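Local coordinates for fatty acid-binding protein homolog (Ascaris suum, PDB 6I8X) that is an extracellular beta-barrel protein that binds fatty acids, and may sequester potentially toxic ones or help maintain the impermeable lipid layer of the eggshell, at residues L14-Y28 and M135-Q149. Numbering follows the deposited sequence.
Sequences LGTFKLERDENFDEY and MSWKGVSTSRYYKKQ. With TAM (tris(hydroxyethyl)aminomethane), chain K; VCA (vaccenic acid), chain C.
R144 lays its guanidinium flat on the ring of F25, planes 17° apart, in a cation-pi stack, while L19 covers the opposite face through CD2, 3.5 Å from R144 NH1. Bends at chi2 (-100°) and chi3 (-86°) fold the arginine back over the ring, and its CD also rests above the F25 centroid. In the guanidinium plane, R144 NH1 donates to D22 OD2 (2.8 Å) on the anti side of the carboxylate. The apolar faces and this in-plane salt bridge together hold the guanidinium flat, and D22 probably offsets its charge in this buried place. Its NH2 lies beside C3 of the vaccenic acid chain, whereas Y146 OH reaches the acid head group, 2.7 Å from VCA O1; K49 also binds the ligand.

Strands 15-23 and 140-148 are the first and last of the FABP barrel, and their antiparallel pairing joins the two ends of the chain in its wall. A classic beta bulge interrupts the register where E20 and R21 both face Y145: Y145 O accepts from E20 N, and Y145 N donates to R21 O. On the face away from the ligand, the R21 guanidinium stacks on the Y145 ring, 4.0 Å between centres, and E23 OE1 receives R21 NH1 in the guanidinium plane.

Past the end of strand 15-23, where the helix begins, T142 of the partner strand uses both branches: OG1 donates to E23 O (2.7 Å), and CG2 sits over the Y28 ring, 3.5 Å from Y28 CG. The flexible thioether of M135 can bend so that its methyl meets two rings, CE touching Y28 CE2 (3.6 Å) and F25 CE1 (3.8 Å). N24 ND2 donates almost in its amide plane to S141 O.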
loop_
_atom_site.group_PDB
_atom_site.type_symbol
_atom_site.label_atom_id
_atom_site.label_comp_id
_atom_site.label_asym_id
_atom_site.label_seq_id
_atom_site.Cartn_x
_atom_site.Cartn_y
_atom_site.Cartn_z
ATOM N N LEU A 14 -3.691 8.131 -8.615
ATOM C CA LEU A 14 -5.133 8.128 -8.420
ATOM C C LEU A 14 -5.816 7.119 -9.315
ATOM O O LEU A 14 -5.442 6.964 -10.484
ATOM C CB LEU A 14 -5.751 9.526 -8.642
ATOM C CG LEU A 14 -5.411 10.604 -7.596
ATOM C CD1 LEU A 14 -6.110 11.926 -7.940
ATOM C CD2 LEU A 14 -5.794 10.164 -6.176
ATOM N N GLY A 15 -6.828 6.464 -8.761
ATOM C CA GLY A 15 -7.631 5.507 -9.501
ATOM C C GLY A 15 -7.715 4.128 -8.889
ATOM O O GLY A 15 -7.400 3.936 -7.718
ATOM N N THR A 16 -8.141 3.179 -9.711
ATOM C CA THR A 16 -8.335 1.756 -9.423
ATOM C C THR A 16 -7.253 0.952 -10.139
ATOM O O THR A 16 -7.045 1.117 -11.339
ATOM C CB THR A 16 -9.740 1.304 -9.861
ATOM O OG1 THR A 16 -10.700 2.120 -9.193
ATOM C CG2 THR A 16 -10.005 -0.177 -9.536
ATOM N N PHE A 17 -6.628 0.040 -9.407
ATOM C CA PHE A 17 -5.544 -0.791 -9.924
ATOM C C PHE A 17 -5.770 -2.241 -9.512
ATOM O O PHE A 17 -5.917 -2.549 -8.333
ATOM C CB PHE A 17 -4.185 -0.256 -9.407
ATOM C CG PHE A 17 -3.867 1.187 -9.756
ATOM C CD1 PHE A 17 -3.152 1.499 -10.911
ATOM C CD2 PHE A 17 -4.207 2.226 -8.889
ATOM C CE1 PHE A 17 -2.778 2.818 -11.186
ATOM C CE2 PHE A 17 -3.861 3.550 -9.188
ATOM C CZ PHE A 17 -3.157 3.834 -10.335
ATOM N N LYS A 18 -5.826 -3.122 -10.487
ATOM C CA LYS A 18 -6.071 -4.547 -10.243
ATOM C C LYS A 18 -4.781 -5.381 -10.346
ATOM O O LYS A 18 -4.122 -5.364 -11.383
ATOM C CB LYS A 18 -7.172 -5.077 -11.212
ATOM C CG LYS A 18 -7.513 -6.558 -11.020
ATOM C CD LYS A 18 -8.410 -7.116 -12.130
ATOM C CE LYS A 18 -7.653 -7.600 -13.367
ATOM N NZ LYS A 18 -6.832 -8.835 -13.118
ATOM N N LEU A 19 -4.479 -6.172 -9.297
ATOM C CA LEU A 19 -3.339 -7.105 -9.281
ATOM C C LEU A 19 -3.444 -8.115 -10.448
ATOM O O LEU A 19 -4.428 -8.862 -10.561
ATOM C CB LEU A 19 -3.247 -7.833 -7.928
ATOM C CG LEU A 19 -2.177 -8.955 -7.838
ATOM C CD1 LEU A 19 -0.727 -8.374 -7.854
ATOM C CD2 LEU A 19 -2.412 -9.813 -6.632
ATOM N N GLU A 20 -2.398 -8.126 -11.297
ATOM C CA GLU A 20 -2.291 -8.945 -12.499
ATOM C C GLU A 20 -1.205 -10.029 -12.397
ATOM O O GLU A 20 -1.409 -11.138 -12.861
ATOM C CB GLU A 20 -1.993 -8.023 -13.694
ATOM C CG GLU A 20 -3.043 -8.125 -14.790
ATOM C CD GLU A 20 -2.706 -7.530 -16.143
ATOM O OE1 GLU A 20 -1.508 -7.471 -16.508
ATOM O OE2 GLU A 20 -3.666 -7.180 -16.868
ATOM N N ARG A 21 -0.039 -9.688 -11.843
ATOM C CA ARG A 21 1.125 -10.566 -11.717
ATOM C C ARG A 21 2.126 -9.988 -10.734
ATOM O O ARG A 21 2.046 -8.831 -10.383
ATOM C CB ARG A 21 1.811 -10.803 -13.100
ATOM C CG ARG A 21 2.401 -9.562 -13.754
ATOM C CD ARG A 21 3.186 -9.912 -15.003
ATOM N NE ARG A 21 3.860 -8.740 -15.578
ATOM C CZ ARG A 21 5.133 -8.407 -15.360
ATOM N NH1 ARG A 21 5.896 -9.154 -14.568
ATOM N NH2 ARG A 21 5.649 -7.327 -15.931
ATOM N N ASP A 22 3.081 -10.789 -10.323
ATOM C CA ASP A 22 4.140 -10.405 -9.412
ATOM C C ASP A 22 5.388 -11.206 -9.734
ATOM O O ASP A 22 5.356 -12.071 -10.606
ATOM C CB ASP A 22 3.690 -10.596 -7.951
ATOM C CG ASP A 22 3.119 -11.960 -7.606
ATOM O OD1 ASP A 22 3.466 -12.944 -8.287
ATOM O OD2 ASP A 22 2.396 -12.057 -6.614
ATOM N N GLU A 23 6.491 -10.898 -9.056
ATOM C CA GLU A 23 7.790 -11.544 -9.248
ATOM C C GLU A 23 8.356 -11.781 -7.879
ATOM O O GLU A 23 8.390 -10.840 -7.080
ATOM C CB GLU A 23 8.752 -10.585 -9.976
ATOM C CG GLU A 23 8.572 -10.464 -11.482
ATOM C CD GLU A 23 9.236 -9.254 -12.132
ATOM O OE1 GLU A 23 8.875 -8.944 -13.291
ATOM O OE2 GLU A 23 10.089 -8.600 -11.483
ATOM N N ASN A 24 8.802 -13.026 -7.594
ATOM C CA ASN A 24 9.454 -13.402 -6.334
ATOM C C ASN A 24 8.606 -13.158 -5.064
ATOM O O ASN A 24 9.169 -12.974 -3.977
ATOM C CB ASN A 24 10.837 -12.685 -6.225
ATOM C CG ASN A 24 11.859 -13.472 -5.420
ATOM O OD1 ASN A 24 11.898 -14.714 -5.449
ATOM N ND2 ASN A 24 12.647 -12.773 -4.620
ATOM N N PHE A 25 7.262 -13.159 -5.181
ATOM C CA PHE A 25 6.421 -12.919 -3.989
ATOM C C PHE A 25 6.525 -14.048 -2.956
ATOM O O PHE A 25 6.522 -13.771 -1.764
ATOM C CB PHE A 25 4.950 -12.601 -4.357
ATOM C CG PHE A 25 4.100 -12.013 -3.245
ATOM C CD1 PHE A 25 4.604 -11.012 -2.410
ATOM C CD2 PHE A 25 2.770 -12.401 -3.079
ATOM C CE1 PHE A 25 3.812 -10.460 -1.394
ATOM C CE2 PHE A 25 1.975 -11.839 -2.071
ATOM C CZ PHE A 25 2.497 -10.866 -1.246
ATOM N N ASP A 26 6.687 -15.293 -3.405
ATOM C CA ASP A 26 6.815 -16.459 -2.522
ATOM C C ASP A 26 8.046 -16.406 -1.601
ATOM O O ASP A 26 7.909 -16.636 -0.402
ATOM C CB ASP A 26 6.816 -17.772 -3.308
ATOM C CG ASP A 26 6.776 -18.968 -2.391
ATOM O OD1 ASP A 26 5.675 -19.342 -1.977
ATOM O OD2 ASP A 26 7.875 -19.499 -2.040
ATOM N N GLU A 27 9.233 -16.150 -2.150
ATOM C CA GLU A 27 10.439 -16.080 -1.321
ATOM C C GLU A 27 10.365 -14.916 -0.332
ATOM O O GLU A 27 10.863 -15.035 0.791
ATOM C CB GLU A 27 11.727 -16.047 -2.177
ATOM C CG GLU A 27 12.970 -16.600 -1.470
ATOM C CD GLU A 27 12.920 -17.989 -0.843
ATOM O OE1 GLU A 27 12.159 -18.857 -1.331
ATOM O OE2 GLU A 27 13.669 -18.212 0.138
ATOM N N TYR A 28 9.715 -13.808 -0.741
ATOM C CA TYR A 28 9.500 -12.641 0.110
ATOM C C TYR A 28 8.633 -13.020 1.299
ATOM O O TYR A 28 8.960 -12.637 2.410
ATOM C CB TYR A 28 8.847 -11.470 -0.667
ATOM C CG TYR A 28 8.298 -10.403 0.263
ATOM C CD1 TYR A 28 9.135 -9.434 0.818
ATOM C CD2 TYR A 28 6.967 -10.424 0.669
ATOM C CE1 TYR A 28 8.637 -8.466 1.692
ATOM C CE2 TYR A 28 6.471 -9.489 1.578
ATOM C CZ TYR A 28 7.305 -8.497 2.065
ATOM O OH TYR A 28 6.804 -7.557 2.923
ATOM N N MET A 135 8.578 -4.321 -2.430
ATOM C CA MET A 135 8.803 -4.662 -1.027
ATOM C C MET A 135 10.108 -5.419 -0.912
ATOM O O MET A 135 10.502 -6.119 -1.847
ATOM C CB MET A 135 7.666 -5.543 -0.487
ATOM C CG MET A 135 6.313 -4.996 -0.757
ATOM S SD MET A 135 5.266 -6.164 -1.584
ATOM C CE MET A 135 4.509 -6.978 -0.158
ATOM N N SER A 136 10.742 -5.315 0.262
ATOM C CA SER A 136 12.007 -5.953 0.584
ATOM C C SER A 136 12.051 -6.366 2.046
ATOM O O SER A 136 11.710 -5.559 2.921
ATOM C CB SER A 136 13.163 -5.004 0.281
ATOM O OG SER A 136 14.355 -5.737 0.079
ATOM N N TRP A 137 12.485 -7.619 2.316
ATOM C CA TRP A 137 12.647 -8.122 3.687
ATOM C C TRP A 137 13.840 -9.043 3.775
ATOM O O TRP A 137 13.925 -9.993 2.999
ATOM C CB TRP A 137 11.376 -8.827 4.180
ATOM C CG TRP A 137 11.318 -8.983 5.671
ATOM C CD1 TRP A 137 11.556 -10.120 6.387
ATOM C CD2 TRP A 137 10.993 -7.966 6.629
ATOM N NE1 TRP A 137 11.374 -9.881 7.726
ATOM C CE2 TRP A 137 11.015 -8.571 7.905
ATOM C CE3 TRP A 137 10.637 -6.603 6.530
ATOM C CZ2 TRP A 137 10.716 -7.859 9.079
ATOM C CZ3 TRP A 137 10.323 -5.904 7.688
ATOM C CH2 TRP A 137 10.371 -6.524 8.946
ATOM N N LYS A 138 14.789 -8.756 4.702
ATOM C CA LYS A 138 16.015 -9.559 4.906
ATOM C C LYS A 138 16.800 -9.814 3.586
ATOM O O LYS A 138 17.299 -10.923 3.366
ATOM C CB LYS A 138 15.684 -10.896 5.602
ATOM C CG LYS A 138 15.064 -10.776 6.983
ATOM C CD LYS A 138 14.617 -12.147 7.478
ATOM C CE LYS A 138 14.245 -12.152 8.940
ATOM N NZ LYS A 138 13.857 -13.514 9.402
ATOM N N GLY A 139 16.868 -8.802 2.718
ATOM C CA GLY A 139 17.541 -8.893 1.424
ATOM C C GLY A 139 16.711 -9.508 0.302
ATOM O O GLY A 139 17.179 -9.568 -0.843
ATOM N N VAL A 140 15.478 -9.978 0.609
ATOM C CA VAL A 140 14.604 -10.599 -0.393
ATOM C C VAL A 140 13.597 -9.566 -0.952
ATOM O O VAL A 140 12.766 -9.072 -0.199
ATOM C CB VAL A 140 13.924 -11.911 0.128
ATOM C CG1 VAL A 140 12.957 -12.471 -0.905
ATOM C CG2 VAL A 140 14.972 -12.967 0.514
ATOM N N SER A 141 13.701 -9.237 -2.261
ATOM C CA SER A 141 12.856 -8.245 -2.951
ATOM C C SER A 141 11.761 -8.877 -3.806
ATOM O O SER A 141 11.933 -9.976 -4.326
ATOM C CB SER A 141 13.704 -7.322 -3.827
ATOM O OG SER A 141 14.470 -6.448 -3.021
ATOM N N THR A 142 10.648 -8.144 -3.973
ATOM C CA THR A 142 9.476 -8.540 -4.758
ATOM C C THR A 142 8.806 -7.309 -5.399
ATOM O O THR A 142 8.873 -6.220 -4.838
ATOM C CB THR A 142 8.496 -9.400 -3.917
ATOM O OG1 THR A 142 7.459 -9.873 -4.776
ATOM C CG2 THR A 142 7.862 -8.630 -2.735
ATOM N N SER A 143 8.200 -7.494 -6.581
ATOM C CA SER A 143 7.448 -6.472 -7.321
ATOM C C SER A 143 6.091 -7.077 -7.659
ATOM O O SER A 143 6.037 -8.223 -8.084
ATOM C CB SER A 143 8.168 -6.085 -8.611
ATOM O OG SER A 143 9.273 -5.276 -8.274
ATOM N N ARG A 144 5.009 -6.331 -7.431
ATOM C CA ARG A 144 3.623 -6.760 -7.690
ATOM C C ARG A 144 3.088 -5.723 -8.655
ATOM O O ARG A 144 3.237 -4.521 -8.406
ATOM C CB ARG A 144 2.792 -6.762 -6.374
ATOM C CG ARG A 144 3.351 -7.633 -5.237
ATOM C CD ARG A 144 2.624 -8.969 -5.136
ATOM N NE ARG A 144 1.430 -8.860 -4.319
ATOM C CZ ARG A 144 0.438 -9.739 -4.289
ATOM N NH1 ARG A 144 0.487 -10.835 -5.039
ATOM N NH2 ARG A 144 -0.597 -9.545 -3.492
ATOM N N TYR A 145 2.496 -6.190 -9.769
ATOM C CA TYR A 145 2.000 -5.389 -10.892
ATOM C C TYR A 145 0.475 -5.276 -10.892
ATOM O O TYR A 145 -0.211 -6.278 -11.018
ATOM C CB TYR A 145 2.567 -5.937 -12.238
ATOM C CG TYR A 145 4.086 -5.939 -12.258
ATOM C CD1 TYR A 145 4.811 -6.984 -11.687
ATOM C CD2 TYR A 145 4.798 -4.858 -12.766
ATOM C CE1 TYR A 145 6.201 -6.958 -11.636
ATOM C CE2 TYR A 145 6.190 -4.832 -12.740
ATOM C CZ TYR A 145 6.887 -5.882 -12.171
ATOM O OH TYR A 145 8.261 -5.868 -12.146
ATOM N N TYR A 146 -0.035 -4.035 -10.765
ATOM C CA TYR A 146 -1.470 -3.673 -10.721
ATOM C C TYR A 146 -1.807 -2.839 -11.935
ATOM O O TYR A 146 -1.254 -1.749 -12.143
ATOM C CB TYR A 146 -1.798 -2.852 -9.453
ATOM C CG TYR A 146 -1.576 -3.580 -8.152
ATOM C CD1 TYR A 146 -0.294 -3.724 -7.621
ATOM C CD2 TYR A 146 -2.651 -4.062 -7.409
ATOM C CE1 TYR A 146 -0.081 -4.398 -6.418
ATOM C CE2 TYR A 146 -2.455 -4.699 -6.184
ATOM C CZ TYR A 146 -1.165 -4.889 -5.708
ATOM O OH TYR A 146 -0.947 -5.530 -4.519
ATOM N N LYS A 147 -2.674 -3.382 -12.756
ATOM C CA LYS A 147 -3.111 -2.790 -14.008
ATOM C C LYS A 147 -4.140 -1.719 -13.709
ATOM O O LYS A 147 -5.115 -1.991 -13.014
ATOM C CB LYS A 147 -3.677 -3.903 -14.924
ATOM C CG LYS A 147 -4.156 -3.466 -16.298
ATOM C CD LYS A 147 -3.061 -3.518 -17.348
ATOM C CE LYS A 147 -3.583 -3.394 -18.762
ATOM N NZ LYS A 147 -3.864 -1.986 -19.118
ATOM N N LYS A 148 -3.887 -0.491 -14.192
ATOM C CA LYS A 148 -4.803 0.633 -14.073
ATOM C C LYS A 148 -6.105 0.273 -14.834
ATOM O O LYS A 148 -6.067 -0.204 -15.987
ATOM C CB LYS A 148 -4.132 1.916 -14.632
ATOM C CG LYS A 148 -5.003 3.155 -14.797
ATOM C CD LYS A 148 -5.550 3.648 -13.503
ATOM C CE LYS A 148 -5.288 5.111 -13.318
ATOM N NZ LYS A 148 -6.376 5.972 -13.849
ATOM N N GLN A 149 -7.254 0.461 -14.138
ATOM C CA GLN A 149 -8.600 0.167 -14.651
ATOM C C GLN A 149 -9.365 1.453 -14.995
ATOM O O GLN A 149 -10.405 1.337 -15.669
ATOM C CB GLN A 149 -9.404 -0.651 -13.613
ATOM C CG GLN A 149 -8.663 -1.846 -12.980
ATOM C CD GLN A 149 -8.577 -2.975 -13.953
ATOM O OE1 GLN A 149 -7.609 -3.119 -14.709
ATOM N NE2 GLN A 149 -9.611 -3.777 -13.979
ATOM O OXT GLN A 149 -8.989 2.556 -14.527
HETATM C C TAM K . -9.439 9.099 -11.972
HETATM C C1 TAM K . -10.090 8.795 -10.555
HETATM C C2 TAM K . -8.713 7.752 -12.431
HETATM C C3 TAM K . -10.384 9.646 -13.147
HETATM C C4 TAM K . -9.986 9.897 -9.523
HETATM C C5 TAM K . -9.660 6.582 -12.606
HETATM C C6 TAM K . -11.760 10.093 -12.719
HETATM N N TAM K . -8.471 10.157 -11.623
HETATM O O4 TAM K . -10.597 9.488 -8.321
HETATM O O5 TAM K . -9.003 5.277 -12.642
HETATM O O6 TAM K . -12.450 10.635 -13.821
HETATM O O2 VCA C . -1.071 -4.970 -0.146
HETATM C C1 VCA C . -1.291 -6.083 -0.808
HETATM O O1 VCA C . -1.583 -6.106 -1.979
HETATM C C2 VCA C . -1.138 -7.333 0.013
HETATM C C3 VCA C . -2.138 -8.443 -0.297
HETATM C C4 VCA C . -2.180 -9.505 0.789
HETATM C C5 VCA C . -3.043 -10.712 0.482
HETATM C C6 VCA C . -4.488 -10.559 0.910
HETATM C C7 VCA C . -5.367 -11.690 0.416
HETATM C C8 VCA C . -5.349 -12.984 1.215
HETATM C C9 VCA C . -6.262 -12.986 2.425
HETATM C C10 VCA C . -6.119 -14.253 3.276
HETATM C C11 VCA C . -6.400 -14.035 4.732
HETATM C C12 VCA C . -5.640 -13.358 5.575
HETATM C C13 VCA C . -4.350 -12.664 5.242
HETATM C C14 VCA C . -3.577 -12.183 6.470
HETATM C C15 VCA C . -2.196 -11.625 6.157
HETATM C C16 VCA C . -2.169 -10.438 5.202
HETATM C C17 VCA C . -0.779 -9.868 4.986
HETATM C C18 VCA C . -0.785 -8.513 4.331
#